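Local atomic coordinates of type 4 fimbrial biogenesis protein PilY1 (Pseudomonas aeruginosa, PDB entry 3HX6), a protein that primes type IV pilus assembly, supports twitching motility and adhesion to host cells, and binds calcium, which appears to regulate pilus retraction. Residues 237-242 and 280-285; 275-280 and 343-348; 370-375 and 421-426; 445-450 and 477-482. The protein carries 3 engineered substitutions. One frame throughout, in Å; residues are numbered along the deposited sequence.

Contact 1. Residues 237-242 and 280-285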
loop_
_atom_site.group_PDB
_atom_site.type_symbol
_atom_site.label_atom_id
_atom_site.label_comp_id
_atom_site.label_asym_id
_atom_site.label_seq_id
_atom_site.Cartn_x
_atom_site.Cartn_y
_atom_site.Cartn_z
ATOM N N ARG A 237 -27.989 -13.081 21.492
ATOM C CA ARG A 237 -27.522 -13.643 22.753
ATOM C C ARG A 237 -26.912 -12.573 23.630
ATOM O O ARG A 237 -26.207 -11.678 23.154
ATOM C CB ARG A 237 -26.457 -14.734 22.548
ATOM C CG ARG A 237 -26.976 -16.159 22.371
ATOM C CD ARG A 237 -27.970 -16.580 23.450
ATOM N NE ARG A 237 -27.440 -16.619 24.814
ATOM C CZ ARG A 237 -26.628 -17.560 25.299
ATOM N NH1 ARG A 237 -26.220 -18.565 24.535
ATOM N NH2 ARG A 237 -26.247 -17.512 26.566
ATOM N N LYS A 238 -27.208 -12.666 24.917
ATOM C CA LYS A 238 -26.643 -11.772 25.909
ATOM C C LYS A 238 -25.888 -12.728 26.809
ATOM O O LYS A 238 -26.480 -13.626 27.408
ATOM C CB LYS A 238 -27.731 -11.046 26.702
ATOM C CG LYS A 238 -27.191 -10.280 27.904
ATOM C CD LYS A 238 -27.942 -8.977 28.148
ATOM C CE LYS A 238 -29.432 -9.189 28.390
ATOM N NZ LYS A 238 -29.730 -9.721 29.733
ATOM N N LEU A 239 -24.575 -12.561 26.867
ATOM C CA LEU A 239 -23.738 -13.410 27.696
ATOM C C LEU A 239 -23.327 -12.632 28.937
ATOM O O LEU A 239 -22.335 -11.898 28.932
ATOM C CB LEU A 239 -22.502 -13.852 26.908
ATOM C CG LEU A 239 -22.587 -15.122 26.057
ATOM C CD1 LEU A 239 -24.011 -15.410 25.639
ATOM C CD2 LEU A 239 -21.669 -14.974 24.848
ATOM N N GLU A 240 -24.107 -12.794 29.998
ATOM C CA GLU A 240 -23.829 -12.096 31.235
ATOM C C GLU A 240 -22.640 -12.713 31.934
ATOM O O GLU A 240 -22.411 -13.917 31.887
ATOM C CB GLU A 240 -25.031 -12.118 32.185
ATOM C CG GLU A 240 -24.878 -11.103 33.318
ATOM C CD GLU A 240 -25.951 -11.218 34.385
ATOM O OE1 GLU A 240 -27.151 -11.193 34.036
ATOM O OE2 GLU A 240 -25.589 -11.331 35.575
ATOM N N VAL A 241 -21.892 -11.850 32.586
ATOM C CA VAL A 241 -20.711 -12.233 33.310
ATOM C C VAL A 241 -21.000 -11.856 34.764
ATOM O O VAL A 241 -21.695 -10.874 35.009
ATOM C CB VAL A 241 -19.529 -11.456 32.705
ATOM C CG1 VAL A 241 -18.964 -10.474 33.700
ATOM C CG2 VAL A 241 -18.530 -12.420 32.154
ATOM N N THR A 242 -20.502 -12.638 35.721
ATOM C CA THR A 242 -20.762 -12.332 37.129
ATOM C C THR A 242 -19.802 -11.299 37.709
ATOM O O THR A 242 -20.216 -10.199 38.076
ATOM C CB THR A 242 -20.699 -13.602 38.010
ATOM O OG1 THR A 242 -21.668 -14.552 37.548
ATOM C CG2 THR A 242 -20.999 -13.261 39.465
ATOM N N PHE A 280 -15.199 -15.422 25.923
ATOM C CA PHE A 280 -16.493 -16.016 25.654
ATOM C C PHE A 280 -16.290 -17.028 24.541
ATOM O O PHE A 280 -15.572 -16.756 23.581
ATOM C CB PHE A 280 -17.478 -14.937 25.190
ATOM C CG PHE A 280 -17.664 -13.808 26.178
ATOM C CD1 PHE A 280 -18.728 -13.817 27.071
ATOM C CD2 PHE A 280 -16.766 -12.738 26.212
ATOM C CE1 PHE A 280 -18.904 -12.774 27.990
ATOM C CE2 PHE A 280 -16.928 -11.689 27.126
ATOM C CZ PHE A 280 -18.002 -11.708 28.018
ATOM N N ASP A 281 -16.895 -18.200 24.687
ATOM C CA ASP A 281 -16.803 -19.238 23.675
ATOM C C ASP A 281 -17.950 -18.984 22.711
ATOM O O ASP A 281 -19.116 -19.017 23.112
ATOM C CB ASP A 281 -16.978 -20.628 24.292
ATOM C CG ASP A 281 -15.790 -21.057 25.144
ATOM O OD1 ASP A 281 -15.884 -22.127 25.785
ATOM O OD2 ASP A 281 -14.769 -20.337 25.176
ATOM N N LEU A 282 -17.624 -18.717 21.451
ATOM C CA LEU A 282 -18.656 -18.475 20.458
ATOM C C LEU A 282 -18.722 -19.675 19.522
ATOM O O LEU A 282 -18.828 -19.526 18.308
ATOM C CB LEU A 282 -18.372 -17.182 19.674
ATOM C CG LEU A 282 -18.229 -15.906 20.524
ATOM C CD1 LEU A 282 -18.094 -14.680 19.607
ATOM C CD2 LEU A 282 -19.439 -15.752 21.457
ATOM N N ILE A 283 -18.639 -20.865 20.112
ATOM C CA ILE A 283 -18.717 -22.131 19.379
ATOM C C ILE A 283 -19.653 -23.067 20.149
ATOM O O ILE A 283 -19.956 -22.823 21.318
ATOM C CB ILE A 283 -17.335 -22.815 19.246
ATOM C CG1 ILE A 283 -16.700 -22.968 20.627
ATOM C CG2 ILE A 283 -16.439 -22.012 18.306
ATOM C CD1 ILE A 283 -15.416 -23.765 20.624
ATOM N N ALA A 284 -20.101 -24.134 19.498
ATOM C CA ALA A 284 -21.014 -25.087 20.122
ATOM C C ALA A 284 -20.437 -25.810 21.339
ATOM O O ALA A 284 -19.222 -25.885 21.514
ATOM C CB ALA A 284 -21.477 -26.105 19.092
ATOM N N GLY A 285 -21.329 -26.338 22.176
ATOM C CA GLY A 285 -20.914 -27.064 23.364
ATOM C C GLY A 285 -20.018 -28.231 22.997
ATOM O O GLY A 285 -18.878 -28.313 23.456
#
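Leu239 and Phe280 carry this contact, their side chains lying alongside each other in opposing senses. The CB of Leu239 rests 3.8 Å from CD1 of the phenylalanine, and its carbonyl O approaches the neighbouring ring atom, Phe280 CE1, at 3.7 Å. Farther along the strand Val241 also comes up to the ring, but the modelled place of its CG2 is doubtful, because that atom lies too close to Trp278. Leu239 has a second partner, since its CD2 branch meets CD2 of Leu282 at 4.1 Å. Phe280 reaches across because its CG lies beside the backbone N and anti to the carbonyl carbon (chi1 -58°). All four residues are buried and apolar: the flat ring spans the gap between the strands, Leu239 lies against it, and Leu282 backs Leu239. In the second shell, Leu225 and Val308 pack on the Phe280 ring, while Phe306 touches both leucines. Leu282 also approaches the calcium loop, its side chain lying about 9 Å from the bound ion. In the propeller, strand 235-241 is an outermost strand of its four-stranded antiparallel sheet, hydrogen-bonded to strand 223-229, and its Leu239 and Val241 side chains face strand 276-281 of the next sheet, which lies between strands 267-272 and 307-317.

Contact 2. Residues 275-280 and 343-348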
loop_
_atom_site.group_PDB
_atom_site.type_symbol
_atom_site.label_atom_id
_atom_site.label_comp_id
_atom_site.label_asym_id
_atom_site.label_seq_id
_atom_site.Cartn_x
_atom_site.Cartn_y
_atom_site.Cartn_z
ATOM N N GLY A 275 -12.149 -4.553 35.813
ATOM C CA GLY A 275 -10.798 -5.007 35.551
ATOM C C GLY A 275 -10.700 -6.469 35.175
ATOM O O GLY A 275 -9.600 -7.014 35.068
ATOM N N ASN A 276 -11.838 -7.124 34.979
ATOM C CA ASN A 276 -11.817 -8.530 34.599
ATOM C C ASN A 276 -11.666 -8.644 33.089
ATOM O O ASN A 276 -12.318 -7.918 32.346
ATOM C CB ASN A 276 -13.117 -9.219 35.009
ATOM C CG ASN A 276 -13.387 -9.107 36.486
ATOM O OD1 ASN A 276 -12.665 -9.680 37.302
ATOM N ND2 ASN A 276 -14.427 -8.355 36.844
ATOM N N LEU A 277 -10.800 -9.547 32.638
ATOM C CA LEU A 277 -10.624 -9.764 31.204
ATOM C C LEU A 277 -11.371 -11.068 30.939
ATOM O O LEU A 277 -10.917 -12.153 31.318
ATOM C CB LEU A 277 -9.138 -9.905 30.847
ATOM C CG LEU A 277 -8.723 -9.827 29.368
ATOM C CD1 LEU A 277 -9.358 -10.963 28.577
ATOM C CD2 LEU A 277 -9.122 -8.476 28.789
ATOM N N TRP A 278 -12.526 -10.960 30.298
ATOM C CA TRP A 278 -13.347 -12.130 30.028
ATOM C C TRP A 278 -13.148 -12.737 28.654
ATOM O O TRP A 278 -12.787 -12.044 27.711
ATOM C CB TRP A 278 -14.833 -11.773 30.144
ATOM C CG TRP A 278 -15.228 -11.156 31.439
ATOM C CD1 TRP A 278 -15.377 -9.826 31.706
ATOM C CD2 TRP A 278 -15.511 -11.848 32.659
ATOM N NE1 TRP A 278 -15.742 -9.643 33.024
ATOM C CE2 TRP A 278 -15.829 -10.869 33.631
ATOM C CE3 TRP A 278 -15.528 -13.204 33.025
ATOM C CZ2 TRP A 278 -16.160 -11.203 34.951
ATOM C CZ3 TRP A 278 -15.860 -13.538 34.341
ATOM C CH2 TRP A 278 -16.172 -12.538 35.288
ATOM N N ARG A 279 -13.365 -14.045 28.554
ATOM C CA ARG A 279 -13.328 -14.699 27.259
ATOM C C ARG A 279 -14.692 -15.359 27.145
ATOM O O ARG A 279 -15.275 -15.790 28.148
ATOM C CB ARG A 279 -12.245 -15.766 27.132
ATOM C CG ARG A 279 -12.022 -16.129 25.655
ATOM C CD ARG A 279 -11.113 -17.330 25.452
ATOM N NE ARG A 279 -11.793 -18.589 25.732
ATOM C CZ ARG A 279 -11.207 -19.779 25.648
ATOM N NH1 ARG A 279 -9.930 -19.867 25.294
ATOM N NH2 ARG A 279 -11.898 -20.881 25.904
ATOM N N PHE A 280 -15.199 -15.422 25.923
ATOM C CA PHE A 280 -16.493 -16.016 25.654
ATOM C C PHE A 280 -16.290 -17.028 24.541
ATOM O O PHE A 280 -15.572 -16.756 23.581
ATOM C CB PHE A 280 -17.478 -14.937 25.190
ATOM C CG PHE A 280 -17.664 -13.808 26.178
ATOM C CD1 PHE A 280 -18.728 -13.817 27.071
ATOM C CD2 PHE A 280 -16.766 -12.738 26.212
ATOM C CE1 PHE A 280 -18.904 -12.774 27.990
ATOM C CE2 PHE A 280 -16.928 -11.689 27.126
ATOM C CZ PHE A 280 -18.002 -11.708 28.018
ATOM N N TYR A 343 -2.541 -18.348 22.956
ATOM C CA TYR A 343 -2.292 -16.974 22.545
ATOM C C TYR A 343 -2.004 -16.067 23.721
ATOM O O TYR A 343 -2.421 -16.332 24.848
ATOM C CB TYR A 343 -3.512 -16.405 21.813
ATOM C CG TYR A 343 -3.659 -16.847 20.378
ATOM C CD1 TYR A 343 -4.161 -18.106 20.061
ATOM C CD2 TYR A 343 -3.303 -15.993 19.332
ATOM C CE1 TYR A 343 -4.309 -18.505 18.734
ATOM C CE2 TYR A 343 -3.443 -16.383 18.002
ATOM C CZ TYR A 343 -3.950 -17.641 17.714
ATOM O OH TYR A 343 -4.105 -18.028 16.403
ATOM N N ILE A 344 -1.285 -14.989 23.443
ATOM C CA ILE A 344 -0.991 -14.011 24.466
ATOM C C ILE A 344 -2.069 -12.951 24.291
ATOM O O ILE A 344 -2.193 -12.348 23.228
ATOM C CB ILE A 344 0.418 -13.396 24.275
ATOM C CG1 ILE A 344 1.477 -14.488 24.473
ATOM C CG2 ILE A 344 0.630 -12.244 25.267
ATOM C CD1 ILE A 344 2.898 -14.048 24.190
ATOM N N VAL A 345 -2.870 -12.757 25.329
ATOM C CA VAL A 345 -3.942 -11.773 25.300
ATOM C C VAL A 345 -3.404 -10.472 25.879
ATOM O O VAL A 345 -3.028 -10.405 27.047
ATOM C CB VAL A 345 -5.146 -12.255 26.125
ATOM C CG1 VAL A 345 -6.314 -11.296 25.954
ATOM C CG2 VAL A 345 -5.535 -13.669 25.691
ATOM N N ILE A 346 -3.359 -9.435 25.053
ATOM C CA ILE A 346 -2.833 -8.148 25.488
ATOM C C ILE A 346 -3.951 -7.143 25.737
ATOM O O ILE A 346 -4.833 -6.958 24.901
ATOM C CB ILE A 346 -1.854 -7.586 24.429
ATOM C CG1 ILE A 346 -0.752 -8.621 24.161
ATOM C CG2 ILE A 346 -1.264 -6.266 24.909
ATOM C CD1 ILE A 346 0.196 -8.259 23.038
ATOM N N PHE A 347 -3.919 -6.504 26.902
ATOM C CA PHE A 347 -4.927 -5.510 27.248
ATOM C C PHE A 347 -4.358 -4.489 28.221
ATOM O O PHE A 347 -3.478 -4.804 29.026
ATOM C CB PHE A 347 -6.168 -6.183 27.857
ATOM C CG PHE A 347 -5.855 -7.121 28.991
ATOM C CD1 PHE A 347 -5.358 -8.393 28.738
ATOM C CD2 PHE A 347 -6.049 -6.728 30.313
ATOM C CE1 PHE A 347 -5.059 -9.266 29.790
ATOM C CE2 PHE A 347 -5.752 -7.595 31.369
ATOM C CZ PHE A 347 -5.257 -8.864 31.105
ATOM N N GLY A 348 -4.855 -3.259 28.128
ATOM C CA GLY A 348 -4.388 -2.197 29.001
ATOM C C GLY A 348 -5.544 -1.649 29.808
ATOM O O GLY A 348 -6.706 -1.800 29.423
#
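Leu277 and Phe347 mark the closest approach of the two strands, which run in roughly opposite directions with these CA atoms 8.1 Å apart, and the space between them is bridged by side chains alone. Leu277 does most of the touching. Its CG stands over one face of the phenylalanine, 3.7 Å from the ring centroid of Phe347 and 13° off the ring normal, which makes a CH-pi contact. The CD2 branch leans to the root of the same ring, 3.5 Å from Phe347 CG, while the CD1 branch turns to Val345, meeting CG1 of that valine at 4.0 Å. A forked side chain suits this place because one branch serves the ring and the other the valine. The ring is offered by the less common chi1 position, with Phe347 CG between its backbone N and carbonyl carbon (51°). Valine is compact enough to fit beside the leucine. Tyr269 adds to the apolar surroundings by touching both Leu277 and Val345, and the Phe347 ring also meets that of Tyr369. Apolar packing between the faces of successive sheets is how propeller blades are held together, and this contact fits that pattern, joining the four-stranded sheet holding strand 276-281 to the larger sheet holding strand 343-348.

Contact 3. Residues 370-375 and 421-426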
loop_
_atom_site.group_PDB
_atom_site.type_symbol
_atom_site.label_atom_id
_atom_site.label_comp_id
_atom_site.label_asym_id
_atom_site.label_seq_id
_atom_site.Cartn_x
_atom_site.Cartn_y
_atom_site.Cartn_z
ATOM N N GLY A 370 -0.048 -8.777 29.352
ATOM C CA GLY A 370 0.083 -9.778 28.314
ATOM C C GLY A 370 -0.159 -11.092 29.041
ATOM O O GLY A 370 0.721 -11.575 29.750
ATOM N N ILE A 371 -1.349 -11.669 28.880
ATOM C CA ILE A 371 -1.697 -12.915 29.558
ATOM C C ILE A 371 -1.796 -14.118 28.620
ATOM O O ILE A 371 -2.447 -14.067 27.583
ATOM C CB ILE A 371 -3.046 -12.784 30.299
ATOM C CG1 ILE A 371 -2.988 -11.624 31.293
ATOM C CG2 ILE A 371 -3.374 -14.096 31.016
ATOM C CD1 ILE A 371 -1.932 -11.775 32.368
ATOM N N TRP A 372 -1.168 -15.217 29.007
ATOM C CA TRP A 372 -1.189 -16.414 28.181
ATOM C C TRP A 372 -2.479 -17.214 28.314
ATOM O O TRP A 372 -2.795 -17.710 29.388
ATOM C CB TRP A 372 -0.006 -17.309 28.544
ATOM C CG TRP A 372 0.227 -18.456 27.608
ATOM C CD1 TRP A 372 -0.415 -18.705 26.427
ATOM C CD2 TRP A 372 1.227 -19.474 27.742
ATOM N NE1 TRP A 372 0.126 -19.809 25.818
ATOM C CE2 TRP A 372 1.136 -20.300 26.601
ATOM C CE3 TRP A 372 2.194 -19.763 28.715
ATOM C CZ2 TRP A 372 1.981 -21.403 26.405
ATOM C CZ3 TRP A 372 3.035 -20.863 28.521
ATOM C CH2 TRP A 372 2.920 -21.668 27.373
ATOM N N ASP A 373 -3.234 -17.311 27.225
ATOM C CA ASP A 373 -4.447 -18.123 27.213
ATOM C C ASP A 373 -3.954 -19.389 26.510
ATOM O O ASP A 373 -3.712 -19.369 25.310
ATOM C CB ASP A 373 -5.550 -17.471 26.373
ATOM C CG ASP A 373 -6.836 -18.278 26.380
ATOM O OD1 ASP A 373 -6.809 -19.434 26.863
ATOM O OD2 ASP A 373 -7.871 -17.766 25.899
ATOM N N GLN A 374 -3.791 -20.479 27.255
ATOM C CA GLN A 374 -3.282 -21.720 26.672
ATOM C C GLN A 374 -4.346 -22.668 26.140
ATOM O O GLN A 374 -4.024 -23.744 25.634
ATOM C CB GLN A 374 -2.450 -22.477 27.704
ATOM C CG GLN A 374 -1.479 -21.624 28.481
ATOM C CD GLN A 374 -0.550 -22.469 29.326
ATOM O OE1 GLN A 374 -0.086 -22.040 30.377
ATOM N NE2 GLN A 374 -0.269 -23.676 28.861
ATOM N N GLN A 375 -5.607 -22.271 26.244
ATOM C CA GLN A 375 -6.710 -23.127 25.807
ATOM C C GLN A 375 -7.490 -22.476 24.675
ATOM O O GLN A 375 -8.668 -22.177 24.823
ATOM C CB GLN A 375 -7.642 -23.382 26.989
ATOM C CG GLN A 375 -6.927 -23.925 28.214
ATOM C CD GLN A 375 -7.856 -24.070 29.404
ATOM O OE1 GLN A 375 -8.203 -23.088 30.066
ATOM N NE2 GLN A 375 -8.278 -25.294 29.671
ATOM N N ASN A 421 10.047 -16.284 31.116
ATOM C CA ASN A 421 10.329 -17.715 31.163
ATOM C C ASN A 421 8.991 -18.433 31.223
ATOM O O ASN A 421 8.411 -18.610 32.294
ATOM C CB ASN A 421 11.168 -18.065 32.393
ATOM C CG ASN A 421 11.698 -19.488 32.347
ATOM O OD1 ASN A 421 12.178 -20.015 33.349
ATOM N ND2 ASN A 421 11.623 -20.114 31.175
ATOM N N TRP A 422 8.507 -18.841 30.059
ATOM C CA TRP A 422 7.211 -19.498 29.953
ATOM C C TRP A 422 7.091 -20.890 30.566
ATOM O O TRP A 422 6.114 -21.177 31.257
ATOM C CB TRP A 422 6.788 -19.581 28.487
ATOM C CG TRP A 422 6.790 -18.269 27.753
ATOM C CD1 TRP A 422 7.727 -17.833 26.860
ATOM C CD2 TRP A 422 5.791 -17.245 27.818
ATOM N NE1 TRP A 422 7.369 -16.605 26.359
ATOM C CE2 TRP A 422 6.185 -16.219 26.930
ATOM C CE3 TRP A 422 4.596 -17.096 28.537
ATOM C CZ2 TRP A 422 5.429 -15.060 26.739
ATOM C CZ3 TRP A 422 3.840 -15.940 28.347
ATOM C CH2 TRP A 422 4.260 -14.939 27.454
ATOM N N LEU A 423 8.069 -21.754 30.307
ATOM C CA LEU A 423 8.004 -23.125 30.813
ATOM C C LEU A 423 9.220 -23.581 31.605
ATOM O O LEU A 423 10.331 -23.122 31.361
ATOM C CB LEU A 423 7.831 -24.109 29.644
ATOM C CG LEU A 423 6.631 -24.078 28.692
ATOM C CD1 LEU A 423 5.337 -24.085 29.501
ATOM C CD2 LEU A 423 6.707 -22.854 27.807
ATOM N N ASN A 424 9.001 -24.495 32.548
ATOM C CA ASN A 424 10.110 -25.063 33.311
ATOM C C ASN A 424 10.627 -26.189 32.428
ATOM O O ASN A 424 10.072 -26.437 31.359
ATOM C CB ASN A 424 9.645 -25.649 34.645
ATOM C CG ASN A 424 9.344 -24.589 35.675
ATOM O OD1 ASN A 424 10.028 -23.566 35.753
ATOM N ND2 ASN A 424 8.325 -24.832 36.490
ATOM N N ASN A 425 11.679 -26.876 32.858
ATOM C CA ASN A 425 12.210 -27.965 32.050
ATOM C C ASN A 425 11.253 -29.162 32.031
ATOM O O ASN A 425 11.367 -30.037 31.172
ATOM C CB ASN A 425 13.594 -28.387 32.560
ATOM C CG ASN A 425 14.631 -27.276 32.434
ATOM O OD1 ASN A 425 14.724 -26.609 31.404
ATOM N ND2 ASN A 425 15.422 -27.082 33.485
ATOM N N ASP A 426 10.308 -29.194 32.972
ATOM C CA ASP A 426 9.324 -30.276 33.042
ATOM C C ASP A 426 8.266 -30.071 31.969
ATOM O O ASP A 426 7.580 -31.011 31.568
ATOM C CB ASP A 426 8.604 -30.296 34.394
ATOM C CG ASP A 426 9.549 -30.394 35.560
ATOM O OD1 ASP A 426 10.441 -31.270 35.527
ATOM O OD2 ASP A 426 9.390 -29.600 36.514
#
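Trp372 and Trp422 form an offset edge-to-face pair, with the edge of Trp422 turned toward the face of Trp372. Their six-membered rings lie 5.4 Å apart between centroids, and the planes stand at 76° to each other. The nearest atoms are the two CE3 carbons, Trp372 CE3 and Trp422 CE3, at 3.6 Å. Trp372 extends toward the loop because its CG is anti to the backbone N (chi1 -170°). Aliphatic packing adds to this, as Leu423 meets the far end of the indole at about a right angle, its CD2 4.0 Å from Trp372 CH2. Within segment 370-375, Gln374 lays its CG over the centre of one face of the Trp372 ring system, 3.4 Å above the plane. Hydrogen bonds serve the local turn: Gln375 N donates to Asp373 OD1 at 3.1 Å, from above the carboxylate plane, which forms an Asx turn as the strand ends. The other carboxylate oxygen, OD2, is bound by Arg279 and Tyr269. Outside the segments, the indole nitrogen of Trp372 donates to the carbonyl of Lys341, and His337 stacks on Trp372 while meeting Trp422 edge-to-face. Tryptophan suits both positions because its broad surface can hold a loop without regular secondary structure against a strand. The attachment of 421-426 to 370-375 therefore rests on dispersion and ring electrostatics, with polar bonds shaping the turn beside it.

Contact 4. Residues 445-450 and 477-482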
loop_
_atom_site.group_PDB
_atom_site.type_symbol
_atom_site.label_atom_id
_atom_site.label_comp_id
_atom_site.label_asym_id
_atom_site.label_seq_id
_atom_site.Cartn_x
_atom_site.Cartn_y
_atom_site.Cartn_z
ATOM N N LYS A 445 1.376 9.636 36.636
ATOM C CA LYS A 445 0.820 10.782 35.933
ATOM C C LYS A 445 -0.605 10.478 35.487
ATOM O O LYS A 445 -1.266 11.310 34.869
ATOM C CB LYS A 445 1.670 11.120 34.705
ATOM C CG LYS A 445 3.064 11.666 35.004
ATOM C CD LYS A 445 2.995 12.939 35.842
ATOM C CE LYS A 445 4.223 13.814 35.636
ATOM N NZ LYS A 445 5.494 13.068 35.838
ATOM N N GLY A 446 -1.073 9.276 35.797
ATOM C CA GLY A 446 -2.413 8.899 35.392
ATOM C C GLY A 446 -2.472 8.515 33.922
ATOM O O GLY A 446 -3.509 8.658 33.275
ATOM N N GLU A 447 -1.354 8.045 33.381
ATOM C CA GLU A 447 -1.324 7.628 31.985
ATOM C C GLU A 447 -2.201 6.386 31.891
ATOM O O GLU A 447 -2.141 5.507 32.754
ATOM C CB GLU A 447 0.108 7.299 31.551
ATOM C CG GLU A 447 0.249 6.841 30.093
ATOM C CD GLU A 447 1.701 6.601 29.699
ATOM O OE1 GLU A 447 2.581 6.740 30.570
ATOM O OE2 GLU A 447 1.967 6.264 28.524
ATOM N N MET A 448 -3.032 6.310 30.863
ATOM C CA MET A 448 -3.894 5.145 30.728
ATOM C C MET A 448 -4.182 4.757 29.288
ATOM O O MET A 448 -3.913 5.515 28.359
ATOM C CB MET A 448 -5.208 5.389 31.473
ATOM C CG MET A 448 -5.878 6.693 31.109
ATOM S SD MET A 448 -7.373 6.992 32.058
ATOM C CE MET A 448 -8.389 7.722 30.816
ATOM N N LEU A 449 -4.722 3.554 29.118
ATOM C CA LEU A 449 -5.068 3.052 27.797
ATOM C C LEU A 449 -6.579 3.080 27.583
ATOM O O LEU A 449 -7.315 2.446 28.343
ATOM C CB LEU A 449 -4.600 1.606 27.632
ATOM C CG LEU A 449 -4.851 1.039 26.232
ATOM C CD1 LEU A 449 -3.772 1.566 25.315
ATOM C CD2 LEU A 449 -4.843 -0.486 26.233
ATOM N N ILE A 450 -7.056 3.811 26.582
ATOM C CA ILE A 450 -8.489 3.778 26.312
ATOM C C ILE A 450 -8.764 3.441 24.841
ATOM O O ILE A 450 -9.865 3.032 24.498
ATOM C CB ILE A 450 -9.232 5.101 26.703
ATOM C CG1 ILE A 450 -9.003 6.189 25.660
ATOM C CG2 ILE A 450 -8.803 5.551 28.100
ATOM C CD1 ILE A 450 -7.655 6.817 25.701
ATOM N N SER A 477 -1.943 14.445 26.971
ATOM C CA SER A 477 -0.824 14.183 26.076
ATOM C C SER A 477 -0.881 12.723 25.642
ATOM O O SER A 477 -1.324 11.855 26.394
ATOM C CB SER A 477 0.508 14.482 26.772
ATOM O OG SER A 477 0.721 13.627 27.878
ATOM N N ASN A 478 -0.430 12.458 24.425
ATOM C CA ASN A 478 -0.468 11.114 23.878
ATOM C C ASN A 478 0.886 10.494 23.613
ATOM O O ASN A 478 1.775 11.120 23.035
ATOM C CB ASN A 478 -1.269 11.109 22.578
ATOM C CG ASN A 478 -2.746 11.358 22.799
ATOM O OD1 ASN A 478 -3.396 12.011 21.991
ATOM N ND2 ASN A 478 -3.289 10.823 23.890
ATOM N N TRP A 479 1.023 9.243 24.035
ATOM C CA TRP A 479 2.242 8.487 23.823
ATOM C C TRP A 479 1.931 7.250 22.997
ATOM O O TRP A 479 1.039 6.472 23.338
ATOM C CB TRP A 479 2.865 8.068 25.154
ATOM C CG TRP A 479 3.639 9.153 25.806
ATOM C CD1 TRP A 479 3.160 10.125 26.631
ATOM C CD2 TRP A 479 5.041 9.405 25.655
ATOM N NE1 TRP A 479 4.178 10.971 27.008
ATOM C CE2 TRP A 479 5.343 10.550 26.422
ATOM C CE3 TRP A 479 6.069 8.774 24.945
ATOM C CZ2 TRP A 479 6.637 11.078 26.503
ATOM C CZ3 TRP A 479 7.355 9.298 25.024
ATOM C CH2 TRP A 479 7.626 10.441 25.800
ATOM N N THR A 480 2.665 7.085 21.904
ATOM C CA THR A 480 2.507 5.938 21.023
ATOM C C THR A 480 3.632 4.968 21.353
ATOM O O THR A 480 4.792 5.366 21.418
ATOM C CB THR A 480 2.635 6.344 19.540
ATOM O OG1 THR A 480 1.603 7.279 19.211
ATOM C CG2 THR A 480 2.511 5.122 18.638
ATOM N N TYR A 481 3.290 3.705 21.570
ATOM C CA TYR A 481 4.289 2.695 21.901
ATOM C C TYR A 481 4.318 1.552 20.903
ATOM O O TYR A 481 3.308 1.213 20.296
ATOM C CB TYR A 481 4.027 2.090 23.288
ATOM C CG TYR A 481 4.095 3.052 24.461
ATOM C CD1 TYR A 481 2.947 3.687 24.936
ATOM C CD2 TYR A 481 5.303 3.298 25.115
ATOM C CE1 TYR A 481 2.995 4.541 26.041
ATOM C CE2 TYR A 481 5.369 4.152 26.220
ATOM C CZ TYR A 481 4.210 4.768 26.677
ATOM O OH TYR A 481 4.269 5.608 27.768
ATOM N N GLY A 482 5.494 0.959 20.756
ATOM C CA GLY A 482 5.678 -0.189 19.889
ATOM C C GLY A 482 6.426 -1.154 20.790
ATOM O O GLY A 482 7.612 -0.948 21.066
#
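A buried polar cluster centred on Glu447 and Tyr481 joins the loop before strand 454-456 to strand 477-483. The glutamate reaches across in a fully extended form, CG anti to its backbone N (chi1 180°) and the chain straight beyond. Tyr481 OH is modelled as donating to Glu447 OE2, 2.5 Å away, though the place of OE2 is uncertain because it lies too close to another atom. As modelled, the carboxylate comes up to the edge of the tyrosine ring, near its plane, with the two flat groups only 24° apart. Trp479 lies beside this carboxylate as well. Arg413 completes the group: its NH1 pairs with Glu447 OE1, hydrogen-bonds Tyr481 OH, and the arginine makes a cation-pi contact with Trp479. A long acidic side chain suits a site where a hydroxyl and a guanidinium converge, and the nearby positive charge would be expected to favour the ionised carboxylate. Thr464 and Thr466 of strand 459-466 touch the glutamate side chain. In the large mixed sheet, strand 477-483 runs between strands 459-466 and 521-524, while the side chains of Trp479 and Tyr481 also reach residues of strand 392-405.

Overall arrangement
Reading from the N terminus, contact 1 closes a loop of 37 intervening residues between two neighbouring propeller sheets. Contact 2 crosses it, opening before contact 1 has closed and closing 62 residues later on the large mixed sheet; the two share Phe280 of strand 276-281. Contacts 3 and 4 follow in series, spanning 45 and 26 residues, and none nests in another. Contact 3 ties the strand next to 343-348 to an outlying loop, and it touches contact 2 through probable hydrogen bonds from Val345 N to Ile371 O and from Arg279 NH1 to Gln375 O. Contact 4 fastens another loop to the far part of that sheet, touching contact 2 where Gly348 packs on Leu449. Contacts 1 and 4 lie on opposite sides of the chain's centre.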